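Local coordinates for CysQ, sulfite synthesis pathway protein (Bacteroides thetaiotaomicron VPI-5482, PDB 3B8B) that probably hydrolyses adenosine 3',5'-bisphosphate to AMP and phosphate, as a magnesium-dependent phosphatase of the inositol monophosphatase superfamily, at residues Asp187-Arg195 against Asn215-Lys226; Ile28-Leu39 against Val136-Phe147. All coordinates share one frame; numbering follows the deposited sequence.

Contact 1: Asp187-Arg195 against Asn215-Lys226; sequences DHFIAVASR and NVELISSGSSIK. With SO4 (sulfate ion), chain C; SO4 (sulfate ion), chain B.
With chi1 at 81°, the ring of His-188 is set between its backbone N and carbonyl carbon, while Glu-217 extends from a CG anti to its N. These torsions join His-188 NE2 to Glu-217 OE1 in a 2.8 Å hydrogen bond, nearly straight (165°) and in the imidazole plane, though it meets the carboxylate on the anti side. The bond sits near the start of parallel strands 189-193 and 216-220 of a beta-alpha-beta unit that crosses over through helix 200-212. Their register follows from the ladder: Glu-217 N to Phe-189 O (2.9 Å), Ala-191 N to Glu-217 O, Ile-219 N to Ala-191 O and Ala-193 N to Ile-219 O. On one face Ile-190 CG2 meets Ile-219 CG1 at 3.7 Å, and Leu-229 touches Ile-219 and Val-192. On the other, Ala-191 CB rests 3.8 Å from Leu-218 CD1, beside helix 200-212. Past the strands, Lys-226 passes CD within 3.4 Å of Ala-193 O and turns at chi3 and chi4. A water and two oxygens of a sulfate, probably from the crystallisation liquor, share what Lys-226 NZ has left after two short bonds, to Ser-221 O (2.9 Å) and, on a carbonyl lone pair, Ser-223 O (2.8 Å).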
loop_
_atom_site.group_PDB
_atom_site.type_symbol
_atom_site.label_atom_id
_atom_site.label_comp_id
_atom_site.label_asym_id
_atom_site.label_seq_id
_atom_site.Cartn_x
_atom_site.Cartn_y
_atom_site.Cartn_z
ATOM N N ASP A 187 16.211 17.723 11.484
ATOM C CA ASP A 187 17.026 18.540 10.639
ATOM C C ASP A 187 17.816 17.641 9.756
ATOM O O ASP A 187 18.733 18.115 9.089
ATOM C CB ASP A 187 17.937 19.464 11.461
ATOM C CG ASP A 187 18.965 18.699 12.272
ATOM O OD1 ASP A 187 18.888 17.440 12.292
ATOM O OD2 ASP A 187 19.827 19.368 12.889
ATOM N N HIS A 188 17.487 16.337 9.729
ATOM C CA HIS A 188 18.301 15.471 8.929
ATOM C C HIS A 188 17.480 14.778 7.861
ATOM O O HIS A 188 16.269 14.679 7.967
ATOM C CB HIS A 188 19.120 14.521 9.800
ATOM C CG HIS A 188 18.388 13.324 10.290
ATOM N ND1 HIS A 188 17.587 13.341 11.411
ATOM C CD2 HIS A 188 18.417 12.041 9.864
ATOM C CE1 HIS A 188 17.107 12.129 11.619
ATOM N NE2 HIS A 188 17.607 11.319 10.700
ATOM N N PHE A 189 18.186 14.357 6.825
ATOM C CA PHE A 189 17.599 13.764 5.637
ATOM C C PHE A 189 17.505 12.262 5.824
ATOM O O PHE A 189 18.488 11.617 6.186
ATOM C CB PHE A 189 18.475 14.057 4.436
ATOM C CG PHE A 189 17.898 13.605 3.149
ATOM C CD1 PHE A 189 16.988 14.410 2.471
ATOM C CD2 PHE A 189 18.241 12.371 2.602
ATOM C CE1 PHE A 189 16.438 14.002 1.265
ATOM C CE2 PHE A 189 17.671 11.958 1.393
ATOM C CZ PHE A 189 16.767 12.775 0.740
ATOM N N ILE A 190 16.347 11.700 5.526
ATOM C CA ILE A 190 16.156 10.253 5.665
ATOM C C ILE A 190 15.674 9.629 4.361
ATOM O O ILE A 190 14.688 10.080 3.781
ATOM C CB ILE A 190 15.139 9.908 6.774
ATOM C CG1 ILE A 190 15.626 10.437 8.127
ATOM C CG2 ILE A 190 14.829 8.372 6.842
ATOM C CD1 ILE A 190 14.611 10.263 9.238
ATOM N N ALA A 191 16.354 8.563 3.936
ATOM C CA ALA A 191 15.915 7.754 2.821
ATOM C C ALA A 191 15.511 6.382 3.328
ATOM O O ALA A 191 16.051 5.891 4.316
ATOM C CB ALA A 191 17.033 7.624 1.750
ATOM N N VAL A 192 14.532 5.746 2.690
ATOM C CA VAL A 192 14.116 4.403 3.114
ATOM C C VAL A 192 14.319 3.400 1.978
ATOM O O VAL A 192 14.080 3.694 0.810
ATOM C CB VAL A 192 12.653 4.381 3.668
ATOM C CG1 VAL A 192 11.656 4.830 2.586
ATOM C CG2 VAL A 192 12.287 2.992 4.257
ATOM N N ALA A 193 14.789 2.221 2.359
ATOM C CA ALA A 193 15.067 1.100 1.469
ATOM C C ALA A 193 14.404 -0.167 1.932
ATOM O O ALA A 193 14.002 -0.315 3.075
ATOM C CB ALA A 193 16.525 0.858 1.384
ATOM N N SER A 194 14.284 -1.104 0.996
ATOM C CA SER A 194 13.795 -2.435 1.310
ATOM C C SER A 194 14.726 -3.151 2.313
ATOM O O SER A 194 15.893 -2.794 2.471
ATOM C CB SER A 194 13.711 -3.265 0.014
ATOM O OG SER A 194 13.265 -4.605 0.296
ATOM N N ARG A 195 14.182 -4.179 2.963
ATOM C CA ARG A 195 14.997 -5.046 3.829
ATOM C C ARG A 195 15.535 -6.226 3.050
ATOM O O ARG A 195 16.370 -6.973 3.573
ATOM C CB ARG A 195 14.222 -5.607 5.034
ATOM C CG ARG A 195 14.127 -4.675 6.205
ATOM C CD ARG A 195 12.705 -4.271 6.440
ATOM N NE ARG A 195 11.891 -5.375 6.951
ATOM C CZ ARG A 195 11.686 -5.637 8.247
ATOM N NH1 ARG A 195 12.271 -4.910 9.192
ATOM N NH2 ARG A 195 10.892 -6.641 8.602
ATOM N N ASN A 215 23.788 15.125 6.338
ATOM C CA ASN A 215 23.265 14.589 7.597
ATOM C C ASN A 215 22.315 13.428 7.305
ATOM O O ASN A 215 21.185 13.365 7.806
ATOM C CB ASN A 215 22.540 15.710 8.355
ATOM C CG ASN A 215 22.567 15.538 9.872
ATOM O OD1 ASN A 215 22.082 16.412 10.622
ATOM N ND2 ASN A 215 23.171 14.455 10.336
ATOM N N VAL A 216 22.780 12.466 6.538
ATOM C CA VAL A 216 21.910 11.440 6.002
ATOM C C VAL A 216 21.759 10.218 6.932
ATOM O O VAL A 216 22.730 9.780 7.572
ATOM C CB VAL A 216 22.433 10.995 4.622
ATOM C CG1 VAL A 216 23.869 10.432 4.719
ATOM C CG2 VAL A 216 21.445 10.011 3.951
ATOM N N GLU A 217 20.538 9.695 6.982
ATOM C CA GLU A 217 20.230 8.420 7.620
ATOM C C GLU A 217 19.436 7.545 6.646
ATOM O O GLU A 217 18.579 8.033 5.931
ATOM C CB GLU A 217 19.414 8.625 8.904
ATOM C CG GLU A 217 19.047 7.305 9.644
ATOM C CD GLU A 217 18.021 7.469 10.756
ATOM O OE1 GLU A 217 17.388 8.547 10.848
ATOM O OE2 GLU A 217 17.802 6.495 11.528
ATOM N N LEU A 218 19.717 6.251 6.659
ATOM C CA LEU A 218 18.928 5.269 5.924
ATOM C C LEU A 218 18.112 4.466 6.925
ATOM O O LEU A 218 18.637 4.077 7.950
ATOM C CB LEU A 218 19.834 4.328 5.144
ATOM C CG LEU A 218 20.101 4.703 3.690
ATOM C CD1 LEU A 218 18.835 4.451 2.837
ATOM C CD2 LEU A 218 20.575 6.179 3.607
ATOM N N ILE A 219 16.854 4.220 6.608
ATOM C CA ILE A 219 15.995 3.314 7.363
ATOM C C ILE A 219 15.382 2.284 6.407
ATOM O O ILE A 219 15.479 2.431 5.199
ATOM C CB ILE A 219 14.926 4.067 8.146
ATOM C CG1 ILE A 219 13.920 4.766 7.216
ATOM C CG2 ILE A 219 15.592 5.053 9.155
ATOM C CD1 ILE A 219 12.722 5.415 7.892
ATOM N N SER A 220 14.791 1.220 6.952
ATOM C CA SER A 220 14.229 0.189 6.082
ATOM C C SER A 220 12.969 -0.377 6.688
ATOM O O SER A 220 12.824 -0.429 7.912
ATOM C CB SER A 220 15.223 -0.937 5.796
ATOM O OG SER A 220 15.594 -1.630 6.998
ATOM N N SER A 221 12.046 -0.756 5.821
ATOM C CA SER A 221 10.759 -1.328 6.245
ATOM C C SER A 221 10.243 -2.183 5.109
ATOM O O SER A 221 10.656 -2.036 3.948
ATOM C CB SER A 221 9.671 -0.277 6.578
ATOM O OG SER A 221 9.822 0.289 7.863
ATOM N N GLY A 222 9.367 -3.118 5.468
ATOM C CA GLY A 222 8.790 -4.020 4.507
ATOM C C GLY A 222 7.701 -3.397 3.623
ATOM O O GLY A 222 6.955 -2.512 4.049
ATOM N N SER A 223 7.617 -3.922 2.397
ATOM C CA SER A 223 6.426 -3.749 1.545
ATOM C C SER A 223 6.125 -2.256 1.359
ATOM O O SER A 223 7.023 -1.399 1.288
ATOM C CB SER A 223 5.276 -4.573 2.158
ATOM O OG SER A 223 4.081 -4.476 1.414
ATOM N N SER A 224 4.850 -1.942 1.253
ATOM C CA SER A 224 4.399 -0.585 1.009
ATOM C C SER A 224 4.452 0.331 2.220
ATOM O O SER A 224 4.117 1.518 2.131
ATOM C CB SER A 224 2.991 -0.627 0.436
ATOM O OG SER A 224 2.175 -1.342 1.346
ATOM N N ILE A 225 4.879 -0.175 3.378
ATOM C CA ILE A 225 5.108 0.682 4.531
ATOM C C ILE A 225 6.134 1.758 4.120
ATOM O O ILE A 225 6.125 2.864 4.642
ATOM C CB ILE A 225 5.611 -0.123 5.751
ATOM C CG1 ILE A 225 4.629 -1.237 6.100
ATOM C CG2 ILE A 225 5.845 0.815 6.922
ATOM C CD1 ILE A 225 5.107 -2.181 7.207
ATOM N N LYS A 226 7.012 1.411 3.184
ATOM C CA LYS A 226 8.028 2.386 2.727
ATOM C C LYS A 226 7.393 3.637 2.131
ATOM O O LYS A 226 7.899 4.743 2.311
ATOM C CB LYS A 226 8.991 1.736 1.747
ATOM C CG LYS A 226 9.864 0.664 2.432
ATOM C CD LYS A 226 10.954 0.070 1.565
ATOM C CE LYS A 226 10.407 -0.878 0.546
ATOM N NZ LYS A 226 9.753 -2.089 1.145
HETATM S S SO4 C . 20.935 17.095 5.196
HETATM O O1 SO4 C . 19.902 17.278 6.238
HETATM O O2 SO4 C . 21.428 15.732 5.243
HETATM O O3 SO4 C . 20.337 17.401 3.876
HETATM O O4 SO4 C . 22.048 18.004 5.482
HETATM S S SO4 B . 9.406 -4.964 -0.935
HETATM O O1 SO4 B . 8.826 -3.672 -1.316
HETATM O O2 SO4 B . 8.296 -5.896 -0.697
HETATM O O3 SO4 B . 10.180 -5.486 -2.083
HETATM O O4 SO4 B . 10.300 -4.902 0.171
HETATM O O HOH W 1 11.551 -4.422 1.990
#

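Contact 2: Ile28-Leu39 against Val136-Phe147; sequences IDAALKAGEKIL and VIYVPVKKELYF
This is an apolar helix-on-sheet contact, without a hydrogen bond between the segments: the middle of helix 20-43 lies over the hairpin of strands 131-139 and 144-149 in the six-stranded mixed sheet of the inositol monophosphatase fold. The axes of helix 28-39 and strand 136-139 come within 8.3 Å and run the same way to within 24°, which lets Ile-28, Ala-31 and Gly-35 follow Val-136, Tyr-138 and Pro-140 in turn.

Two CH-pi contacts mark the interface. Leu-32 drops CD2 almost centrally onto one face of the Tyr-138 ring, 3.5 Å from its centroid and 12° off the ring normal. Ile-28 CD1 sits over a face of Phe-147, displaced toward the rim, with 3.8 Å to Phe-147 CG. The Phe-147 ring stands under this methyl because its CG lies between the backbone N and the carbonyl carbon (chi1 67°). Ile-28 spreads its branches further: CG1 reaches Val-136 CG2 and CG2 reaches Leu-145 CD2. Ala-31 CB meets Val-136 CG1 at 3.7 Å.

At Gly-35 the backbones draw closest. Its CA lies at the edge of the Tyr-138 ring and 3.8 Å from Pro-140 CG. At the hairpin turn, a G1 beta bulge sets Lys-143, whose phi is positive, and Glu-144 opposite the single residue Val-139.

The Tyr-138 hydroxyl finds its partner beyond the pair, in Ile-160 O. Neighbouring strand 121-128 continues the surface under Ala-30, Ala-34 and Ile-38, and helix 170-176 flanks Ile-28, Leu-145 and Phe-147, whereas Ile-137, Val-139 and Tyr-146 pack on helix 225-232.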
loop_
_atom_site.group_PDB
_atom_site.type_symbol
_atom_site.label_atom_id
_atom_site.label_comp_id
_atom_site.label_asym_id
_atom_site.label_seq_id
_atom_site.Cartn_x
_atom_site.Cartn_y
_atom_site.Cartn_z
ATOM N N ILE A 28 -11.582 -0.191 3.716
ATOM C CA ILE A 28 -11.064 -0.371 5.069
ATOM C C ILE A 28 -11.544 -1.710 5.634
ATOM O O ILE A 28 -10.768 -2.512 6.150
ATOM C CB ILE A 28 -11.481 0.799 5.994
ATOM C CG1 ILE A 28 -10.777 2.093 5.548
ATOM C CG2 ILE A 28 -11.221 0.430 7.459
ATOM C CD1 ILE A 28 -11.239 3.332 6.257
ATOM N N ASP A 29 -12.852 -1.950 5.534
ATOM C CA ASP A 29 -13.489 -3.192 5.999
ATOM C C ASP A 29 -12.798 -4.390 5.352
ATOM O O ASP A 29 -12.384 -5.335 6.049
ATOM C CB ASP A 29 -14.980 -3.096 5.606
ATOM C CG ASP A 29 -15.879 -4.171 6.216
ATOM O OD1 ASP A 29 -15.419 -5.040 6.990
ATOM O OD2 ASP A 29 -17.114 -4.168 5.866
ATOM N N ALA A 30 -12.663 -4.339 4.032
ATOM C CA ALA A 30 -12.039 -5.428 3.283
ATOM C C ALA A 30 -10.589 -5.686 3.745
ATOM O O ALA A 30 -10.163 -6.848 3.886
ATOM C CB ALA A 30 -12.044 -5.114 1.818
ATOM N N ALA A 31 -9.830 -4.608 3.926
ATOM C CA ALA A 31 -8.425 -4.749 4.302
ATOM C C ALA A 31 -8.308 -5.434 5.664
ATOM O O ALA A 31 -7.429 -6.283 5.883
ATOM C CB ALA A 31 -7.728 -3.358 4.353
ATOM N N LEU A 32 -9.144 -5.027 6.612
ATOM C CA LEU A 32 -9.112 -5.624 7.948
ATOM C C LEU A 32 -9.536 -7.089 7.923
ATOM O O LEU A 32 -8.962 -7.938 8.612
ATOM C CB LEU A 32 -9.998 -4.829 8.896
ATOM C CG LEU A 32 -9.532 -3.398 9.151
ATOM C CD1 LEU A 32 -10.602 -2.558 9.923
ATOM C CD2 LEU A 32 -8.186 -3.347 9.902
ATOM N N LYS A 33 -10.575 -7.392 7.149
ATOM C CA LYS A 33 -11.015 -8.768 7.010
ATOM C C LYS A 33 -9.886 -9.640 6.415
ATOM O O LYS A 33 -9.643 -10.774 6.891
ATOM C CB LYS A 33 -12.273 -8.846 6.137
ATOM C CG LYS A 33 -13.533 -8.164 6.744
ATOM C CD LYS A 33 -14.336 -9.025 7.623
ATOM C CE LYS A 33 -15.604 -8.282 8.167
ATOM N NZ LYS A 33 -16.623 -7.730 7.170
ATOM N N ALA A 34 -9.225 -9.144 5.370
ATOM C CA ALA A 34 -8.093 -9.852 4.778
ATOM C C ALA A 34 -7.002 -10.061 5.818
ATOM O O ALA A 34 -6.408 -11.143 5.937
ATOM C CB ALA A 34 -7.537 -9.085 3.553
ATOM N N GLY A 35 -6.722 -9.009 6.561
ATOM C CA GLY A 35 -5.729 -9.048 7.625
ATOM C C GLY A 35 -5.959 -10.176 8.606
ATOM O O GLY A 35 -5.028 -10.893 8.971
ATOM N N GLU A 36 -7.205 -10.344 9.039
ATOM C CA GLU A 36 -7.598 -11.423 9.943
ATOM C C GLU A 36 -7.264 -12.805 9.362
ATOM O O GLU A 36 -6.731 -13.680 10.059
ATOM C CB GLU A 36 -9.109 -11.284 10.218
ATOM C CG GLU A 36 -9.770 -12.349 11.058
ATOM C CD GLU A 36 -11.230 -11.992 11.395
ATOM O OE1 GLU A 36 -11.763 -10.973 10.870
ATOM O OE2 GLU A 36 -11.838 -12.736 12.188
ATOM N N LYS A 37 -7.616 -13.007 8.088
ATOM C CA LYS A 37 -7.366 -14.281 7.431
ATOM C C LYS A 37 -5.866 -14.569 7.372
ATOM O O LYS A 37 -5.423 -15.689 7.614
ATOM C CB LYS A 37 -7.945 -14.327 6.015
ATOM C CG LYS A 37 -9.480 -14.171 5.948
ATOM C CD LYS A 37 -10.200 -15.248 6.733
ATOM C CE LYS A 37 -11.710 -15.156 6.561
ATOM N NZ LYS A 37 -12.304 -16.439 7.019
ATOM N N ILE A 38 -5.101 -13.549 7.011
ATOM C CA ILE A 38 -3.659 -13.703 6.886
ATOM C C ILE A 38 -3.042 -14.031 8.241
ATOM O O ILE A 38 -2.201 -14.917 8.354
ATOM C CB ILE A 38 -3.021 -12.425 6.326
ATOM C CG1 ILE A 38 -3.517 -12.146 4.890
ATOM C CG2 ILE A 38 -1.478 -12.545 6.350
ATOM C CD1 ILE A 38 -3.238 -10.682 4.413
ATOM N N LEU A 39 -3.428 -13.272 9.258
ATOM C CA LEU A 39 -2.822 -13.409 10.571
ATOM C C LEU A 39 -3.173 -14.777 11.181
ATOM O O LEU A 39 -2.335 -15.387 11.865
ATOM C CB LEU A 39 -3.229 -12.214 11.454
ATOM C CG LEU A 39 -2.543 -12.068 12.810
ATOM C CD1 LEU A 39 -1.070 -11.764 12.636
ATOM C CD2 LEU A 39 -3.228 -11.014 13.678
ATOM N N VAL A 136 -5.932 2.167 1.002
ATOM C CA VAL A 136 -5.863 1.580 2.320
ATOM C C VAL A 136 -4.709 0.602 2.323
ATOM O O VAL A 136 -4.598 -0.240 1.428
ATOM C CB VAL A 136 -7.179 0.824 2.695
ATOM C CG1 VAL A 136 -7.044 0.256 4.133
ATOM C CG2 VAL A 136 -8.382 1.763 2.598
ATOM N N ILE A 137 -3.853 0.726 3.336
ATOM C CA ILE A 137 -2.822 -0.273 3.614
ATOM C C ILE A 137 -2.989 -0.738 5.042
ATOM O O ILE A 137 -3.067 0.098 5.957
ATOM C CB ILE A 137 -1.421 0.320 3.425
ATOM C CG1 ILE A 137 -1.219 0.639 1.950
ATOM C CG2 ILE A 137 -0.302 -0.600 3.976
ATOM C CD1 ILE A 137 0.114 1.423 1.662
ATOM N N TYR A 138 -3.077 -2.050 5.221
ATOM C CA TYR A 138 -3.155 -2.639 6.553
ATOM C C TYR A 138 -1.943 -3.522 6.782
ATOM O O TYR A 138 -1.576 -4.322 5.913
ATOM C CB TYR A 138 -4.443 -3.444 6.745
ATOM C CG TYR A 138 -4.646 -3.928 8.173
ATOM C CD1 TYR A 138 -4.550 -3.046 9.264
ATOM C CD2 TYR A 138 -4.968 -5.260 8.450
ATOM C CE1 TYR A 138 -4.748 -3.499 10.552
ATOM C CE2 TYR A 138 -5.150 -5.696 9.733
ATOM C CZ TYR A 138 -5.062 -4.827 10.772
ATOM O OH TYR A 138 -5.284 -5.285 12.054
ATOM N N VAL A 139 -1.300 -3.333 7.937
ATOM C CA VAL A 139 -0.114 -4.082 8.340
ATOM C C VAL A 139 -0.561 -5.043 9.454
ATOM O O VAL A 139 -0.654 -4.653 10.624
ATOM C CB VAL A 139 0.999 -3.152 8.882
ATOM C CG1 VAL A 139 2.292 -3.964 9.052
ATOM C CG2 VAL A 139 1.214 -1.947 7.942
ATOM N N PRO A 140 -0.961 -6.272 9.078
ATOM C CA PRO A 140 -1.651 -7.105 10.078
ATOM C C PRO A 140 -0.877 -7.416 11.362
ATOM O O PRO A 140 -1.463 -7.423 12.455
ATOM C CB PRO A 140 -1.990 -8.380 9.297
ATOM C CG PRO A 140 -2.047 -7.965 7.884
ATOM C CD PRO A 140 -0.953 -6.925 7.747
ATOM N N VAL A 141 0.418 -7.692 11.263
ATOM C CA VAL A 141 1.199 -8.002 12.471
ATOM C C VAL A 141 1.218 -6.841 13.480
ATOM O O VAL A 141 1.119 -7.056 14.678
ATOM C CB VAL A 141 2.633 -8.439 12.108
ATOM C CG1 VAL A 141 3.495 -8.586 13.396
ATOM C CG2 VAL A 141 2.588 -9.783 11.308
ATOM N N LYS A 142 1.319 -5.629 12.958
ATOM C CA LYS A 142 1.440 -4.411 13.752
ATOM C C LYS A 142 0.110 -3.742 14.103
ATOM O O LYS A 142 0.104 -2.767 14.869
ATOM C CB LYS A 142 2.300 -3.403 12.988
ATOM C CG LYS A 142 3.694 -3.872 12.638
ATOM C CD LYS A 142 4.523 -2.782 12.124
ATOM C CE LYS A 142 4.880 -1.835 13.233
ATOM N NZ LYS A 142 6.077 -1.113 12.859
ATOM N N LYS A 143 -0.982 -4.237 13.504
ATOM C CA LYS A 143 -2.336 -3.692 13.651
ATOM C C LYS A 143 -2.338 -2.195 13.340
ATOM O O LYS A 143 -2.956 -1.381 14.044
ATOM C CB LYS A 143 -2.899 -4.011 15.035
ATOM C CG LYS A 143 -3.098 -5.499 15.246
ATOM C CD LYS A 143 -1.833 -6.213 15.706
ATOM C CE LYS A 143 -2.000 -7.751 15.699
ATOM N NZ LYS A 143 -0.781 -8.442 16.163
ATOM N N GLU A 144 -1.634 -1.845 12.262
ATOM C CA GLU A 144 -1.509 -0.459 11.805
ATOM C C GLU A 144 -2.238 -0.307 10.471
ATOM O O GLU A 144 -2.003 -1.086 9.549
ATOM C CB GLU A 144 -0.013 -0.074 11.740
ATOM C CG GLU A 144 0.511 0.149 13.196
ATOM C CD GLU A 144 1.891 0.743 13.385
ATOM O OE1 GLU A 144 2.626 0.949 12.414
ATOM O OE2 GLU A 144 2.219 0.995 14.571
ATOM N N LEU A 145 -3.129 0.677 10.396
ATOM C CA LEU A 145 -3.963 0.912 9.241
ATOM C C LEU A 145 -3.697 2.324 8.739
ATOM O O LEU A 145 -3.720 3.257 9.509
ATOM C CB LEU A 145 -5.441 0.799 9.663
ATOM C CG LEU A 145 -6.476 1.091 8.587
ATOM C CD1 LEU A 145 -6.520 -0.081 7.599
ATOM C CD2 LEU A 145 -7.863 1.401 9.193
ATOM N N TYR A 146 -3.429 2.461 7.447
ATOM C CA TYR A 146 -3.275 3.753 6.812
ATOM C C TYR A 146 -4.386 3.820 5.781
ATOM O O TYR A 146 -4.640 2.846 5.062
ATOM C CB TYR A 146 -1.949 3.857 6.085
ATOM C CG TYR A 146 -0.714 3.633 6.929
ATOM C CD1 TYR A 146 -0.192 2.351 7.115
ATOM C CD2 TYR A 146 -0.042 4.699 7.487
ATOM C CE1 TYR A 146 0.935 2.147 7.873
ATOM C CE2 TYR A 146 1.099 4.498 8.242
ATOM C CZ TYR A 146 1.590 3.227 8.405
ATOM O OH TYR A 146 2.741 3.026 9.149
ATOM N N PHE A 147 -5.034 4.966 5.698
ATOM C CA PHE A 147 -6.061 5.146 4.695
ATOM C C PHE A 147 -6.168 6.593 4.265
ATOM O O PHE A 147 -5.770 7.505 4.997
ATOM C CB PHE A 147 -7.397 4.616 5.171
ATOM C CG PHE A 147 -8.004 5.370 6.318
ATOM C CD1 PHE A 147 -7.704 5.032 7.634
ATOM C CD2 PHE A 147 -8.900 6.409 6.091
ATOM C CE1 PHE A 147 -8.299 5.729 8.705
ATOM C CE2 PHE A 147 -9.498 7.082 7.150
ATOM C CZ PHE A 147 -9.197 6.746 8.443
#

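Overall arrangement
From the N terminus, helix 20-43 supplies the first half of contact 2, which closes when the chain returns at 136-147 after 96 residues. That long loop holds the predicted magnesium ligands Glu-85, Asp-105 and Asp-108 as well as the first strands of the large sheet. Contact 1 opens only afterwards and spans a short, mostly helical loop of 19 residues, so the two stand in series, neither nested nor crossing; Asp-248 follows both. Their centres lie about 22 Å apart, yet they touch: Ser-224 OG comes within 3.5 Å of Ile-137 CD1, and Ile-225 packs on Val-139. The turn at Ser-224 and the first residue of helix 225-232 thus tie the two-stranded parallel unit to the six-stranded sheet.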